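Local coordinates for uncharacterized protein (Staphylococcus aureus subsp. aureus Mu50, PDB 4QXZ) that is of unknown function but pairs a beta-barrel core domain, resembling type VI secretion system proteins, with a two-helix pair, at residues 125-128 / 129-133; 69-72 / 73-77; 147-150 / 151-155. All coordinates share one frame; numbering follows the deposited sequence.

Contact 1: residues 125-128 / 129-133; sequences QQYA and ESLLE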
loop_
_atom_site.group_PDB
_atom_site.type_symbol
_atom_site.label_atom_id
_atom_site.label_comp_id
_atom_site.label_asym_id
_atom_site.label_seq_id
_atom_site.Cartn_x
_atom_site.Cartn_y
_atom_site.Cartn_z
ATOM N N GLN A 125 -2.496 12.416 -25.992
ATOM C CA GLN A 125 -3.651 12.893 -26.753
ATOM C C GLN A 125 -3.658 12.214 -28.121
ATOM O O GLN A 125 -2.613 11.745 -28.594
ATOM C CB GLN A 125 -3.557 14.405 -26.984
ATOM C CG GLN A 125 -3.329 15.264 -25.745
ATOM C CD GLN A 125 -4.513 15.272 -24.802
ATOM O OE1 GLN A 125 -5.541 14.651 -25.065
ATOM N NE2 GLN A 125 -4.369 15.980 -23.688
ATOM N N GLN A 126 -4.822 12.161 -28.764
ATOM C CA GLN A 126 -4.909 11.637 -30.123
ATOM C C GLN A 126 -4.379 10.182 -30.246
ATOM O O GLN A 126 -3.934 9.763 -31.321
ATOM C CB GLN A 126 -4.134 12.554 -31.103
ATOM C CG GLN A 126 -4.866 13.799 -31.571
ATOM C CD GLN A 126 -5.139 14.797 -30.462
ATOM O OE1 GLN A 126 -6.159 14.722 -29.767
ATOM N NE2 GLN A 126 -4.239 15.753 -30.304
ATOM N N TYR A 127 -4.415 9.417 -29.158
ATOM C CA TYR A 127 -3.977 8.021 -29.211
ATOM C C TYR A 127 -4.708 7.237 -30.304
ATOM O O TYR A 127 -4.084 6.530 -31.100
ATOM C CB TYR A 127 -4.139 7.297 -27.855
ATOM C CG TYR A 127 -3.556 5.887 -27.898
ATOM C CD1 TYR A 127 -2.188 5.685 -27.807
ATOM C CD2 TYR A 127 -4.378 4.767 -28.045
ATOM C CE1 TYR A 127 -1.642 4.415 -27.881
ATOM C CE2 TYR A 127 -3.840 3.484 -28.108
ATOM C CZ TYR A 127 -2.471 3.320 -28.045
ATOM O OH TYR A 127 -1.919 2.073 -28.121
ATOM N N ALA A 128 -6.025 7.381 -30.347
ATOM C CA ALA A 128 -6.847 6.621 -31.292
ATOM C C ALA A 128 -6.407 6.909 -32.736
ATOM O O ALA A 128 -6.341 6.009 -33.549
ATOM C CB ALA A 128 -8.335 6.944 -31.102
ATOM N N GLU A 129 -6.096 8.173 -33.017
ATOM C CA GLU A 129 -5.741 8.631 -34.362
ATOM C C GLU A 129 -4.350 8.126 -34.767
ATOM O O GLU A 129 -4.139 7.659 -35.890
ATOM C CB GLU A 129 -5.784 10.172 -34.424
ATOM C CG GLU A 129 -7.163 10.814 -34.216
ATOM C CD GLU A 129 -7.554 11.062 -32.752
ATOM O OE1 GLU A 129 -7.120 10.308 -31.838
ATOM O OE2 GLU A 129 -8.327 12.019 -32.505
ATOM N N SER A 130 -3.405 8.241 -33.842
ATOM C CA SER A 130 -2.063 7.731 -34.038
ATOM C C SER A 130 -2.036 6.221 -34.157
ATOM O O SER A 130 -1.289 5.674 -34.966
ATOM C CB SER A 130 -1.197 8.133 -32.865
ATOM O OG SER A 130 -1.125 9.534 -32.818
ATOM N N LEU A 131 -2.832 5.552 -33.330
ATOM C CA LEU A 131 -2.945 4.107 -33.390
ATOM C C LEU A 131 -3.483 3.640 -34.739
ATOM O O LEU A 131 -2.967 2.686 -35.319
ATOM C CB LEU A 131 -3.869 3.619 -32.286
ATOM C CG LEU A 131 -4.307 2.167 -32.393
ATOM C CD1 LEU A 131 -3.132 1.214 -32.338
ATOM C CD2 LEU A 131 -5.267 1.894 -31.260
ATOM N N LEU A 132 -4.520 4.306 -35.233
ATOM C CA LEU A 132 -5.025 4.000 -36.565
ATOM C C LEU A 132 -3.973 4.279 -37.648
ATOM O O LEU A 132 -3.814 3.509 -38.583
ATOM C CB LEU A 132 -6.296 4.798 -36.866
ATOM C CG LEU A 132 -6.969 4.495 -38.214
ATOM C CD1 LEU A 132 -7.281 3.013 -38.341
ATOM C CD2 LEU A 132 -8.233 5.344 -38.441
ATOM N N GLU A 133 -3.274 5.391 -37.527
ATOM C CA GLU A 133 -2.260 5.741 -38.508
ATOM C C GLU A 133 -1.165 4.683 -38.581
ATOM O O GLU A 133 -0.749 4.294 -39.669
ATOM C CB GLU A 133 -1.645 7.106 -38.198
ATOM C CG GLU A 133 -0.684 7.578 -39.264
ATOM C CD GLU A 133 0.044 8.824 -38.854
ATOM O OE1 GLU A 133 -0.390 9.913 -39.264
ATOM O OE2 GLU A 133 1.045 8.714 -38.117
HETATM O O HOH W 1 -8.886 13.317 -30.405
#
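Gln126 hands its carbonyl to Ser130 in the first turn of helix 127-137, and the i to i+4 ladder continues from Tyr127 to Leu131 and from Ala128 to Leu132. Gln126 stands at the N-cap position. Its O takes the N-H of Ser130 at 3.0 Å from N to O, in a nearly straight bond (174°). Ser130 OG donates to the same Gln126 O at 3.2 Å, from above the carbonyl plane. OG sits beside its own backbone N (chi1 -62°), which turns it back toward the start of the helix. Glu129 N adds a weak hydrogen bond to the same oxygen.

The side chain of Glu129 bends at chi2 (86°) and folds back over Gln126. The amide of Gln126 and the carboxylate of Glu129 are turned almost perpendicular to each other. A water joins them, donating to Gln126 OE1 at 3.1 Å and to Glu129 OE2 at a distance that refines short.

On another side of the turn, Tyr127 and Leu131 pack together. Leu131 CB lies over one ring face, toward the rim, and Leu131 CD2 meets Tyr127 CE2 at 3.8 Å. Tyr127 OH is hydrogen-bonded to Pro157 O. Leu131 also packs on Phe149, Met152 and Met153 of helix 142-155, probably the other helix of the two-helix pair.

The turn thus has a polar side, with Gln126, Glu129 and the water, and an apolar side, with Tyr127 and Leu131. The serine hydroxyl is a second donor to the N-cap carbonyl, beside the backbone N-H of Ser130. The carboxylate lies near the helix N terminus, where the helix dipole would probably stabilise its negative charge.

Contact 2: residues 69-72 / 73-77; sequences YETF and KEYQD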
loop_
_atom_site.group_PDB
_atom_site.type_symbol
_atom_site.label_atom_id
_atom_site.label_comp_id
_atom_site.label_asym_id
_atom_site.label_seq_id
_atom_site.Cartn_x
_atom_site.Cartn_y
_atom_site.Cartn_z
ATOM N N TYR A 69 9.804 -17.778 -13.788
ATOM C CA TYR A 69 11.158 -17.403 -13.444
ATOM C C TYR A 69 12.023 -17.126 -14.672
ATOM O O TYR A 69 12.811 -16.187 -14.654
ATOM C CB TYR A 69 11.812 -18.468 -12.572
ATOM C CG TYR A 69 13.232 -18.109 -12.251
ATOM C CD1 TYR A 69 13.518 -17.214 -11.231
ATOM C CD2 TYR A 69 14.293 -18.613 -13.002
ATOM C CE1 TYR A 69 14.824 -16.856 -10.934
ATOM C CE2 TYR A 69 15.604 -18.258 -12.719
ATOM C CZ TYR A 69 15.864 -17.378 -11.680
ATOM O OH TYR A 69 17.152 -16.997 -11.376
ATOM N N GLU A 70 11.878 -17.908 -15.741
ATOM C CA GLU A 70 12.762 -17.747 -16.917
ATOM C C GLU A 70 12.440 -16.469 -17.679
ATOM O O GLU A 70 13.345 -15.722 -18.072
ATOM C CB GLU A 70 12.686 -18.932 -17.895
ATOM C CG GLU A 70 12.607 -20.316 -17.266
ATOM C CD GLU A 70 13.717 -20.600 -16.273
ATOM O OE1 GLU A 70 14.870 -20.189 -16.543
ATOM O OE2 GLU A 70 13.427 -21.245 -15.232
ATOM N N THR A 71 11.151 -16.227 -17.899
ATOM C CA THR A 71 10.719 -15.022 -18.602
ATOM C C THR A 71 11.385 -13.806 -17.937
ATOM O O THR A 71 12.091 -13.038 -18.596
ATOM C CB THR A 71 9.163 -14.896 -18.649
ATOM O OG1 THR A 71 8.609 -16.015 -19.346
ATOM C CG2 THR A 71 8.719 -13.644 -19.388
ATOM N N PHE A 72 11.219 -13.679 -16.622
ATOM C CA PHE A 72 11.689 -12.489 -15.916
ATOM C C PHE A 72 13.198 -12.426 -15.745
ATOM O O PHE A 72 13.772 -11.328 -15.677
ATOM C CB PHE A 72 10.967 -12.333 -14.575
ATOM C CG PHE A 72 9.543 -11.881 -14.728
ATOM C CD1 PHE A 72 8.518 -12.791 -14.812
ATOM C CD2 PHE A 72 9.250 -10.538 -14.855
ATOM C CE1 PHE A 72 7.214 -12.382 -14.979
ATOM C CE2 PHE A 72 7.951 -10.115 -15.026
ATOM C CZ PHE A 72 6.926 -11.042 -15.091
ATOM N N LYS A 73 13.831 -13.598 -15.685
ATOM C CA LYS A 73 15.284 -13.686 -15.658
ATOM C C LYS A 73 15.823 -13.166 -16.979
ATOM O O LYS A 73 16.764 -12.380 -16.993
ATOM C CB LYS A 73 15.751 -15.128 -15.402
ATOM C CG LYS A 73 17.241 -15.284 -15.115
ATOM C CD LYS A 73 17.643 -14.576 -13.826
ATOM C CE LYS A 73 19.102 -14.800 -13.459
ATOM N NZ LYS A 73 20.009 -14.178 -14.460
ATOM N N GLU A 74 15.207 -13.574 -18.086
ATOM C CA GLU A 74 15.613 -13.060 -19.398
ATOM C C GLU A 74 15.327 -11.560 -19.567
ATOM O O GLU A 74 16.073 -10.888 -20.277
ATOM C CB GLU A 74 14.967 -13.840 -20.547
ATOM C CG GLU A 74 15.462 -13.384 -21.922
ATOM C CD GLU A 74 14.879 -14.171 -23.087
ATOM O OE1 GLU A 74 13.741 -14.688 -22.957
ATOM O OE2 GLU A 74 15.561 -14.257 -24.141
ATOM N N TYR A 75 14.251 -11.046 -18.959
ATOM C CA TYR A 75 13.979 -9.600 -18.992
ATOM C C TYR A 75 15.063 -8.824 -18.269
ATOM O O TYR A 75 15.484 -7.753 -18.715
ATOM C CB TYR A 75 12.615 -9.251 -18.360
ATOM C CG TYR A 75 11.397 -9.649 -19.177
ATOM C CD1 TYR A 75 11.445 -9.677 -20.572
ATOM C CD2 TYR A 75 10.198 -9.979 -18.558
ATOM C CE1 TYR A 75 10.348 -10.023 -21.325
ATOM C CE2 TYR A 75 9.085 -10.313 -19.308
ATOM C CZ TYR A 75 9.179 -10.336 -20.694
ATOM O OH TYR A 75 8.116 -10.686 -21.484
ATOM N N GLN A 76 15.502 -9.363 -17.139
ATOM C CA GLN A 76 16.550 -8.724 -16.352
ATOM C C GLN A 76 17.882 -8.744 -17.107
ATOM O O GLN A 76 18.580 -7.727 -17.171
ATOM C CB GLN A 76 16.699 -9.429 -15.018
ATOM C CG GLN A 76 17.589 -8.708 -14.022
ATOM C CD GLN A 76 17.747 -9.488 -12.722
ATOM O OE1 GLN A 76 17.549 -10.711 -12.674
ATOM N NE2 GLN A 76 18.107 -8.789 -11.664
ATOM N N ASP A 77 18.211 -9.894 -17.694
ATOM C CA ASP A 77 19.491 -10.064 -18.396
ATOM C C ASP A 77 19.635 -9.172 -19.634
ATOM O O ASP A 77 20.726 -8.726 -19.947
ATOM C CB ASP A 77 19.708 -11.536 -18.808
ATOM C CG ASP A 77 19.979 -12.450 -17.620
ATOM O OD1 ASP A 77 20.298 -11.939 -16.515
ATOM O OD2 ASP A 77 19.868 -13.687 -17.797
#
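Tyr69 and Lys73 lie side by side, one turn apart on helix 69-77, and point the same way. Four backbone bonds of the i to i+4 kind join the two halves of this helix. The shortest runs from Glu74 N to Glu70 O, at 2.8 Å.

Side-chain packing involves two pairs. The methylene chain of Lys73 runs along the ring of Tyr69. Its CB lies over one face near the rim, and Lys73 CD approaches Tyr69 OH at 3.5 Å. Thr71 and Tyr75 also run alongside each other. Thr71 CG2, anti to the backbone N, reaches Tyr75 CE2. Apart from these, the backbone oxygen Thr71 O lies over a face of the Tyr75 ring.

The aromatic contact is T-shaped. The edge of Tyr75 is directed at the face of Phe72, with centroids 5.6 Å apart and planes at 87°. The closest carbons are Phe72 CD2 and Tyr75 CD2, at 3.9 Å.

The charged contact lies within 73-77. The lysine chain bends at chi2 and chi4. Lys73 NZ forms a salt bridge with Asp77 OD1 at 3.1 Å, though its hydrogen bonds to the two carboxylate oxygens are weak.

Helix 69-77 follows strand 57-65 and lies against the barrel. Tyr69 packs on Ile105 and Asn107 of strand 96-107 and on Met112 of strand 111-121. Phe72 packs on Ile114 and Phe116 of strand 111-121 and makes a further edge-to-face pair with Tyr41. Tyr75 rests on Val102, and Gln76 on Ile105.

Contact 3: residues 147-150 / 151-155; sequences KSFN and RMMQS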
loop_
_atom_site.group_PDB
_atom_site.type_symbol
_atom_site.label_atom_id
_atom_site.label_comp_id
_atom_site.label_asym_id
_atom_site.label_seq_id
_atom_site.Cartn_x
_atom_site.Cartn_y
_atom_site.Cartn_z
ATOM N N LYS A 147 -10.072 -5.657 -35.616
ATOM C CA LYS A 147 -9.667 -6.603 -34.583
ATOM C C LYS A 147 -8.529 -6.015 -33.769
ATOM O O LYS A 147 -8.611 -5.949 -32.542
ATOM C CB LYS A 147 -9.203 -7.925 -35.192
ATOM C CG LYS A 147 -8.802 -8.948 -34.138
ATOM C CD LYS A 147 -8.154 -10.198 -34.712
ATOM C CE LYS A 147 -8.189 -11.305 -33.665
ATOM N NZ LYS A 147 -7.067 -12.279 -33.744
ATOM N N SER A 148 -7.472 -5.605 -34.465
ATOM C CA SER A 148 -6.318 -5.022 -33.828
ATOM C C SER A 148 -6.656 -3.686 -33.147
ATOM O O SER A 148 -6.230 -3.426 -32.041
ATOM C CB SER A 148 -5.199 -4.824 -34.849
ATOM O OG SER A 148 -4.533 -6.040 -35.104
ATOM N N PHE A 149 -7.414 -2.843 -33.815
ATOM C CA PHE A 149 -7.724 -1.535 -33.257
ATOM C C PHE A 149 -8.448 -1.652 -31.926
ATOM O O PHE A 149 -8.154 -0.924 -30.992
ATOM C CB PHE A 149 -8.591 -0.739 -34.218
ATOM C CG PHE A 149 -8.923 0.653 -33.739
ATOM C CD1 PHE A 149 -7.994 1.671 -33.842
ATOM C CD2 PHE A 149 -10.185 0.952 -33.228
ATOM C CE1 PHE A 149 -8.300 2.957 -33.423
ATOM C CE2 PHE A 149 -10.500 2.230 -32.818
ATOM C CZ PHE A 149 -9.554 3.227 -32.905
ATOM N N ASN A 150 -9.400 -2.531 -31.857
ATOM C CA ASN A 150 -10.139 -2.714 -30.654
ATOM C C ASN A 150 -9.341 -3.260 -29.506
ATOM O O ASN A 150 -9.517 -2.829 -28.399
ATOM C CB ASN A 150 -11.334 -3.578 -30.926
ATOM C CG ASN A 150 -12.303 -2.950 -31.881
ATOM O OD1 ASN A 150 -12.141 -1.840 -32.310
ATOM N ND2 ASN A 150 -13.313 -3.677 -32.221
ATOM N N ARG A 151 -8.488 -4.228 -29.766
ATOM C CA ARG A 151 -7.629 -4.765 -28.754
ATOM C C ARG A 151 -6.619 -3.769 -28.278
ATOM O O ARG A 151 -6.422 -3.592 -27.120
ATOM C CB ARG A 151 -6.941 -6.010 -29.274
ATOM C CG ARG A 151 -6.090 -6.725 -28.266
ATOM C CD ARG A 151 -5.332 -7.904 -28.824
ATOM N NE ARG A 151 -4.355 -7.516 -29.833
ATOM C CZ ARG A 151 -4.462 -7.620 -31.152
ATOM N NH1 ARG A 151 -5.535 -8.084 -31.746
ATOM N NH2 ARG A 151 -3.452 -7.227 -31.900
ATOM N N MET A 152 -6.005 -3.088 -29.211
ATOM C CA MET A 152 -5.063 -2.085 -28.888
ATOM C C MET A 152 -5.717 -0.906 -28.200
ATOM O O MET A 152 -5.094 -0.276 -27.398
ATOM C CB MET A 152 -4.254 -1.694 -30.090
ATOM C CG MET A 152 -3.472 -2.854 -30.664
ATOM S SD MET A 152 -2.485 -2.551 -32.084
ATOM C CE MET A 152 -2.583 -4.106 -32.656
ATOM N N MET A 153 -6.950 -0.566 -28.526
ATOM C CA MET A 153 -7.539 0.529 -27.799
ATOM C C MET A 153 -7.687 0.270 -26.317
ATOM O O MET A 153 -7.646 1.180 -25.551
ATOM C CB MET A 153 -8.838 1.036 -28.399
ATOM C CG MET A 153 -8.675 2.053 -29.532
ATOM S SD MET A 153 -7.908 3.598 -29.326
ATOM C CE MET A 153 -9.174 4.395 -28.521
ATOM N N GLN A 154 -7.990 -0.940 -25.917
ATOM C CA GLN A 154 -7.960 -1.262 -24.518
ATOM C C GLN A 154 -6.617 -1.389 -23.812
ATOM O O GLN A 154 -6.438 -0.863 -22.752
ATOM C CB GLN A 154 -8.744 -2.518 -24.305
ATOM C CG GLN A 154 -10.210 -2.346 -24.528
ATOM C CD GLN A 154 -10.781 -1.233 -23.707
ATOM O OE1 GLN A 154 -10.599 -1.161 -22.518
ATOM N NE2 GLN A 154 -11.466 -0.364 -24.346
ATOM N N SER A 155 -5.701 -2.124 -24.404
ATOM C CA SER A 155 -4.388 -2.389 -23.844
ATOM C C SER A 155 -3.406 -1.253 -23.885
ATOM O O SER A 155 -2.529 -1.166 -23.097
ATOM C CB SER A 155 -3.767 -3.625 -24.460
ATOM O OG SER A 155 -3.572 -3.481 -25.845
#
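Lys147 and Arg151 cross on one side of helix 142-155, which with helix 127-137 probably forms the protein's two-helix pair. Lys147 O accepts the backbone N-H of Arg151 at 3.3 Å from N to O. The lysine chain is extended, with Lys147 CG 4.1 Å from Arg151 NH1. The two like charges are not in contact, and Arg151 NH2 is hydrogen-bonded to His35 O, beyond the helix.

Ser148 comes next. Its carbonyl takes the N-H of Met152 at 2.9 Å from N to O, in a bond close to straight (167°). Ser148 CB touches the end of the Met152 side chain, with Met152 CE at 3.5 Å. The guanidinium of Arg151 passes obliquely by Ser148 OG.

Phe149 packs against Met153. Its CG is anti to the backbone N (chi1 -178°), which lays the ring alongside Met153. Phe149 also packs on Leu131 of helix 127-137, as do Met152 and Met153, so this side of the helix faces its partner.

Asn150 adds a long, weak backbone bond from Gln154 N to its O.

The Met153 chain bends at chi2 and chi3 and runs alongside the Phe149 ring, with CG over one face toward the rim. This is a CH-pi contact joined to a Met-aromatic one: Met153 CG stands 3.8 Å from the Phe149 ring centroid, 18° off the normal, while Met153 SD lies oblique at 4.5 Å from that centroid.

Overall arrangement
From the N terminus, the chain first lays down strands 23-32, 38-41, 45-51 and 57-65 and then reaches contact 2. Three more strands follow before contact 1, and contact 3 comes last. The contacts run in series. None nests in or crosses another, and none closes a long loop, since each lies within consecutive residues. Contact 2 belongs to the barrel side, and contact 1 lies on the opposite side of the chain's centre, with centres about 32 Å apart. Contacts 1 and 3 touch: Leu131 and Ala128 meet Phe149 and Met153, binding helix 127-137 to helix 142-155. In contact 3, Arg151 and Ser155 also bond to His35 and Gly36, between strands 23-32 and 38-41, and Ser155 O to Arg85 of strand 82-88.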